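Local coordinates for protein tyrosine--tRNA ligase (PDB 2CYC) that probably catalyses the ATP-dependent attachment of tyrosine to its cognate tRNA, activating the amino acid first as tyrosyl-adenylate, at residues F298-V307 with V317-L325. Sequence-based numbering, arbitrary orientation.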
ATOM      1  N   PHE A 298      16.551 -10.740  37.625  1.00 14.17           N
ATOM      2  CA  PHE A 298      17.764 -11.487  37.290  1.00 26.86           C
ATOM      3  C   PHE A 298      18.157 -11.269  35.836  1.00 26.92           C
ATOM      4  O   PHE A 298      18.645 -12.183  35.167  1.00 24.20           O
ATOM      5  CB  PHE A 298      17.589 -12.992  37.559  1.00 23.31           C
ATOM      6  CG  PHE A 298      17.495 -13.324  39.012  1.00 28.76           C
ATOM      7  CD1 PHE A 298      16.261 -13.358  39.652  1.00 30.64           C
ATOM      8  CD2 PHE A 298      18.650 -13.497  39.769  1.00 31.35           C
ATOM      9  CE1 PHE A 298      16.177 -13.550  41.027  1.00 28.28           C
ATOM     10  CE2 PHE A 298      18.578 -13.687  41.143  1.00 30.80           C
ATOM     11  CZ  PHE A 298      17.337 -13.711  41.774  1.00 35.80           C
ATOM     12  N   ARG A 299      17.919 -10.057  35.345  1.00 28.54           N
ATOM     13  CA  ARG A 299      18.272  -9.725  33.976  1.00 34.30           C
ATOM     14  C   ARG A 299      19.759 -10.001  33.831  1.00 34.31           C
ATOM     15  O   ARG A 299      20.200 -10.575  32.846  1.00 37.93           O
ATOM     16  CB  ARG A 299      17.997  -8.253  33.688  1.00 32.96           C
ATOM     17  CG  ARG A 299      18.386  -7.858  32.286  1.00 30.11           C
ATOM     18  CD  ARG A 299      17.902  -6.478  32.000  1.00 32.36           C
ATOM     19  NE  ARG A 299      18.631  -5.470  32.755  1.00 36.67           N
ATOM     20  CZ  ARG A 299      19.719  -4.853  32.307  1.00 35.31           C
ATOM     21  NH1 ARG A 299      20.205  -5.148  31.109  1.00 28.59           N
ATOM     22  NH2 ARG A 299      20.298  -3.917  33.046  1.00 42.27           N
ATOM     23  N   GLU A 300      20.521  -9.581  34.829  1.00 38.55           N
ATOM     24  CA  GLU A 300      21.955  -9.806  34.837  1.00 47.25           C
ATOM     25  C   GLU A 300      22.317 -10.568  36.100  1.00 51.45           C
ATOM     26  O   GLU A 300      22.142 -10.072  37.210  1.00 53.35           O
ATOM     27  CB  GLU A 300      22.708  -8.478  34.799  1.00 48.31           C
ATOM     28  CG  GLU A 300      22.373  -7.616  33.586  1.00 59.45           C
ATOM     29  CD  GLU A 300      23.308  -6.435  33.435  1.00 61.17           C
ATOM     30  OE1 GLU A 300      23.160  -5.668  32.458  1.00 67.54           O
ATOM     31  OE2 GLU A 300      24.198  -6.273  34.295  1.00 70.65           O
ATOM     32  N   GLU A 301      22.799 -11.792  35.931  1.00 55.88           N
ATOM     33  CA  GLU A 301      23.195 -12.598  37.073  1.00 57.26           C
ATOM     34  C   GLU A 301      24.614 -13.128  36.882  1.00 57.69           C
ATOM     35  O   GLU A 301      25.103 -13.237  35.755  1.00 58.54           O
ATOM     36  CB  GLU A 301      22.185 -13.741  37.308  1.00 57.24           C
ATOM     37  CG  GLU A 301      21.779 -14.533  36.079  1.00 60.70           C
ATOM     38  CD  GLU A 301      20.572 -15.432  36.329  1.00 59.35           C
ATOM     39  OE1 GLU A 301      20.619 -16.255  37.264  1.00 53.82           O
ATOM     40  OE2 GLU A 301      19.573 -15.317  35.584  1.00 64.20           O
ATOM     41  N   PRO A 302      25.297 -13.460  37.988  1.00 58.41           N
ATOM     42  CA  PRO A 302      24.766 -13.351  39.351  1.00 52.45           C
ATOM     43  C   PRO A 302      24.500 -11.932  39.842  1.00 48.98           C
ATOM     44  O   PRO A 302      25.123 -10.957  39.407  1.00 45.89           O
ATOM     45  CB  PRO A 302      25.819 -14.068  40.187  1.00 53.89           C
ATOM     46  CG  PRO A 302      27.088 -13.733  39.454  1.00 59.72           C
ATOM     47  CD  PRO A 302      26.689 -13.949  38.007  1.00 60.90           C
ATOM     48  N   THR A 303      23.546 -11.843  40.755  1.00 40.99           N
ATOM     49  CA  THR A 303      23.151 -10.595  41.370  1.00 40.66           C
ATOM     50  C   THR A 303      22.684 -11.003  42.758  1.00 40.13           C
ATOM     51  O   THR A 303      22.823 -12.164  43.144  1.00 44.14           O
ATOM     52  CB  THR A 303      21.989  -9.923  40.593  1.00 42.87           C
ATOM     53  OG1 THR A 303      21.570  -8.735  41.282  1.00 40.92           O
ATOM     54  CG2 THR A 303      20.808 -10.878  40.463  1.00 43.16           C
ATOM     55  N   GLU A 304      22.139 -10.060  43.514  1.00 41.02           N
ATOM     56  CA  GLU A 304      21.656 -10.371  44.845  1.00 41.77           C
ATOM     57  C   GLU A 304      20.225  -9.894  45.018  1.00 37.50           C
ATOM     58  O   GLU A 304      19.948  -8.698  44.934  1.00 33.97           O
ATOM     59  CB  GLU A 304      22.553  -9.726  45.907  1.00 46.57           C
ATOM     60  CG  GLU A 304      23.806 -10.530  46.240  1.00 56.78           C
ATOM     61  CD  GLU A 304      24.683  -9.841  47.274  1.00 62.17           C
ATOM     62  OE1 GLU A 304      24.139  -9.356  48.289  1.00 59.43           O
ATOM     63  OE2 GLU A 304      25.917  -9.788  47.077  1.00 70.69           O
ATOM     64  N   PHE A 305      19.318 -10.842  45.231  1.00 33.85           N
ATOM     65  CA  PHE A 305      17.912 -10.522  45.454  1.00 34.32           C
ATOM     66  C   PHE A 305      17.514 -11.151  46.786  1.00 29.57           C
ATOM     67  O   PHE A 305      17.474 -12.378  46.920  1.00 28.83           O
ATOM     68  CB  PHE A 305      17.027 -11.068  44.328  1.00 29.98           C
ATOM     69  CG  PHE A 305      15.564 -10.758  44.513  1.00 28.28           C
ATOM     70  CD1 PHE A 305      15.135  -9.441  44.699  1.00 24.53           C
ATOM     71  CD2 PHE A 305      14.613 -11.776  44.509  1.00 26.12           C
ATOM     72  CE1 PHE A 305      13.776  -9.139  44.882  1.00 27.37           C
ATOM     73  CE2 PHE A 305      13.243 -11.488  44.690  1.00 28.60           C
ATOM     74  CZ  PHE A 305      12.828 -10.165  44.877  1.00 20.57           C
ATOM     75  N   THR A 306      17.229 -10.304  47.765  1.00 26.93           N
ATOM     76  CA  THR A 306      16.870 -10.773  49.096  1.00 34.79           C
ATOM     77  C   THR A 306      15.393 -10.664  49.446  1.00 31.89           C
ATOM     78  O   THR A 306      14.772  -9.626  49.243  1.00 36.56           O
ATOM     79  CB  THR A 306      17.663 -10.000  50.189  1.00 33.22           C
ATOM     80  OG1 THR A 306      19.065 -10.205  49.995  1.00 33.00           O
ATOM     81  CG2 THR A 306      17.280 -10.492  51.589  1.00 30.56           C
ATOM     82  N   VAL A 307      14.840 -11.753  49.969  1.00 32.79           N
ATOM     83  CA  VAL A 307      13.450 -11.775  50.415  1.00 29.65           C
ATOM     84  C   VAL A 307      13.527 -11.789  51.939  1.00 31.22           C
ATOM     85  O   VAL A 307      14.001 -12.762  52.533  1.00 27.75           O
ATOM     86  CB  VAL A 307      12.706 -13.039  49.934  1.00 30.78           C
ATOM     87  CG1 VAL A 307      11.288 -13.067  50.520  1.00 22.39           C
ATOM     88  CG2 VAL A 307      12.651 -13.062  48.406  1.00 29.25           C
ATOM     89  N   VAL A 317      16.400 -14.542  53.058  1.00 33.57           N
ATOM     90  CA  VAL A 317      17.089 -15.403  52.110  1.00 34.29           C
ATOM     91  C   VAL A 317      17.512 -14.559  50.914  1.00 37.37           C
ATOM     92  O   VAL A 317      16.714 -13.809  50.357  1.00 39.93           O
ATOM     93  CB  VAL A 317      16.198 -16.591  51.638  1.00 34.99           C
ATOM     94  CG1 VAL A 317      14.879 -16.083  51.066  1.00 35.44           C
ATOM     95  CG2 VAL A 317      16.949 -17.419  50.595  1.00 30.28           C
ATOM     96  N   THR A 318      18.782 -14.674  50.540  1.00 37.40           N
ATOM     97  CA  THR A 318      19.321 -13.918  49.416  1.00 36.82           C
ATOM     98  C   THR A 318      19.620 -14.844  48.252  1.00 34.97           C
ATOM     99  O   THR A 318      20.315 -15.847  48.410  1.00 38.32           O
ATOM    100  CB  THR A 318      20.608 -13.178  49.820  1.00 35.48           C
ATOM    101  OG1 THR A 318      20.297 -12.215  50.832  1.00 33.45           O
ATOM    102  CG2 THR A 318      21.224 -12.467  48.622  1.00 38.96           C
ATOM    103  N   TYR A 319      19.076 -14.517  47.085  1.00 32.47           N
ATOM    104  CA  TYR A 319      19.307 -15.331  45.900  1.00 33.00           C
ATOM    105  C   TYR A 319      20.295 -14.653  44.957  1.00 33.05           C
ATOM    106  O   TYR A 319      20.331 -13.425  44.859  1.00 32.54           O
ATOM    107  CB  TYR A 319      17.997 -15.587  45.165  1.00 31.17           C
ATOM    108  CG  TYR A 319      16.976 -16.333  45.986  1.00 33.51           C
ATOM    109  CD1 TYR A 319      16.050 -15.649  46.776  1.00 29.37           C
ATOM    110  CD2 TYR A 319      16.925 -17.728  45.967  1.00 32.65           C
ATOM    111  CE1 TYR A 319      15.093 -16.335  47.525  1.00 29.41           C
ATOM    112  CE2 TYR A 319      15.972 -18.424  46.713  1.00 34.23           C
ATOM    113  CZ  TYR A 319      15.060 -17.721  47.487  1.00 32.06           C
ATOM    114  OH  TYR A 319      14.114 -18.404  48.208  1.00 34.35           O
ATOM    115  N   THR A 320      21.095 -15.461  44.267  1.00 31.29           N
ATOM    116  CA  THR A 320      22.083 -14.929  43.340  1.00 34.04           C
ATOM    117  C   THR A 320      21.730 -15.254  41.902  1.00 33.81           C
ATOM    118  O   THR A 320      22.166 -14.565  40.980  1.00 40.65           O
ATOM    119  CB  THR A 320      23.490 -15.476  43.642  1.00 35.04           C
ATOM    120  OG1 THR A 320      23.467 -16.908  43.586  1.00 35.03           O
ATOM    121  CG2 THR A 320      23.948 -15.023  45.025  1.00 30.19           C
ATOM    122  N   THR A 321      20.954 -16.313  41.704  1.00 33.39           N
ATOM    123  CA  THR A 321      20.542 -16.685  40.357  1.00 32.79           C
ATOM    124  C   THR A 321      19.056 -17.010  40.359  1.00 36.78           C
ATOM    125  O   THR A 321      18.496 -17.396  41.385  1.00 33.53           O
ATOM    126  CB  THR A 321      21.306 -17.916  39.825  1.00 38.69           C
ATOM    127  OG1 THR A 321      20.871 -19.088  40.521  1.00 36.34           O
ATOM    128  CG2 THR A 321      22.814 -17.734  40.014  1.00 37.79           C
ATOM    129  N   PHE A 322      18.419 -16.849  39.206  1.00 32.31           N
ATOM    130  CA  PHE A 322      17.005 -17.133  39.104  1.00 30.29           C
ATOM    131  C   PHE A 322      16.748 -18.598  39.419  1.00 34.20           C
ATOM    132  O   PHE A 322      15.781 -18.941  40.107  1.00 30.63           O
ATOM    133  CB  PHE A 322      16.498 -16.822  37.702  1.00 20.57           C
ATOM    134  CG  PHE A 322      15.069 -17.229  37.481  1.00 25.27           C
ATOM    135  CD1 PHE A 322      14.043 -16.628  38.201  1.00 19.64           C
ATOM    136  CD2 PHE A 322      14.753 -18.235  36.577  1.00 22.24           C
ATOM    137  CE1 PHE A 322      12.725 -17.024  38.024  1.00 23.27           C
ATOM    138  CE2 PHE A 322      13.433 -18.639  36.390  1.00 26.36           C
ATOM    139  CZ  PHE A 322      12.418 -18.030  37.118  1.00 27.25           C
ATOM    140  N   GLU A 323      17.628 -19.461  38.921  1.00 35.20           N
ATOM    141  CA  GLU A 323      17.482 -20.891  39.130  1.00 35.91           C
ATOM    142  C   GLU A 323      17.333 -21.263  40.604  1.00 32.50           C
ATOM    143  O   GLU A 323      16.484 -22.080  40.948  1.00 27.86           O
ATOM    144  CB  GLU A 323      18.662 -21.641  38.511  1.00 39.00           C
ATOM    145  CG  GLU A 323      18.328 -23.083  38.200  1.00 54.46           C
ATOM    146  CD  GLU A 323      17.154 -23.206  37.238  1.00 63.87           C
ATOM    147  OE1 GLU A 323      16.571 -24.309  37.151  1.00 68.93           O
ATOM    148  OE2 GLU A 323      16.817 -22.202  36.566  1.00 67.45           O
ATOM    149  N   GLU A 324      18.151 -20.673  41.473  1.00 34.68           N
ATOM    150  CA  GLU A 324      18.051 -20.965  42.907  1.00 38.22           C
ATOM    151  C   GLU A 324      16.654 -20.591  43.398  1.00 39.29           C
ATOM    152  O   GLU A 324      15.979 -21.382  44.066  1.00 37.18           O
ATOM    153  CB  GLU A 324      19.057 -20.151  43.726  1.00 38.02           C
ATOM    154  CG  GLU A 324      20.479 -20.134  43.215  1.00 49.45           C
ATOM    155  CD  GLU A 324      21.396 -19.316  44.114  1.00 50.36           C
ATOM    156  OE1 GLU A 324      20.951 -18.262  44.620  1.00 49.90           O
ATOM    157  OE2 GLU A 324      22.562 -19.722  44.306  1.00 56.48           O
ATOM    158  N   LEU A 325      16.227 -19.373  43.064  1.00 33.69           N
ATOM    159  CA  LEU A 325      14.921 -18.890  43.493  1.00 30.68           C
ATOM    160  C   LEU A 325      13.800 -19.771  42.975  1.00 27.66           C
ATOM    161  O   LEU A 325      12.877 -20.113  43.713  1.00 30.99           O
ATOM    162  CB  LEU A 325      14.706 -17.437  43.043  1.00 24.81           C
ATOM    163  CG  LEU A 325      13.380 -16.808  43.493  1.00 22.77           C
ATOM    164  CD1 LEU A 325      13.525 -15.301  43.568  1.00 21.63           C
ATOM    165  CD2 LEU A 325      12.255 -17.207  42.539  1.00 14.01           C
TER
HETATM  166  O   HOH W   1      19.425 -18.604  36.770  1.00 34.29           O
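Phe298, just past helix 288-297, lays one face of its ring against the start of helix 322-330. Phe322 N sits over that face near the rim, 3.4 Å from Phe298 CD2. The ring reaches there because CG is anti to the carbonyl carbon (chi1 -69°). Tyr319 CB meets the ring at its edge, and Leu325 CD1 lies 4.1 Å from Phe298 CE1. With Phe298 cut back to an alanine, the ring face under Phe322 N and the contact to Leu325 CD1 are lost, which is likely to leave a gap beside the first helical turn.

Glu301 holds the same turn through its carboxylate. Glu301 OE1 accepts from Phe322 N at 3.0 Å, on the syn side but 33° out of the carboxylate plane. Water 1 donates to OE1 and accepts from Glu323 N, so a second amide of the turn is linked through the water to the same oxygen. At the N-cap, Thr321 OG1 accepts from Glu324 N.

Beyond the cis peptide before Pro302, Thr303 N donates to Thr320 O. Strands 305-307 and 317-319 then form an antiparallel hairpin. Phe305 and Tyr319 exchange both backbone bonds, Tyr319 N to Phe305 O at 2.7 Å. On one face Thr306 OG1 and Thr318 OG1 share a 2.5 Å hydrogen bond. On the other, Phe305 CD2, at the ring edge, lies 3.8 Å from Leu325 CD1, and Val307 CG2 reaches the edge of the Tyr319 ring. Leu325 CB and Val317 CG2 cover opposite faces of that ring, whose OH bonds to Asp328. Helix 336-350 packs on Phe305 and Val307.

The contact thus joins a hairpin to a helix start where Glu301's negative charge is likely to suit the helix dipole.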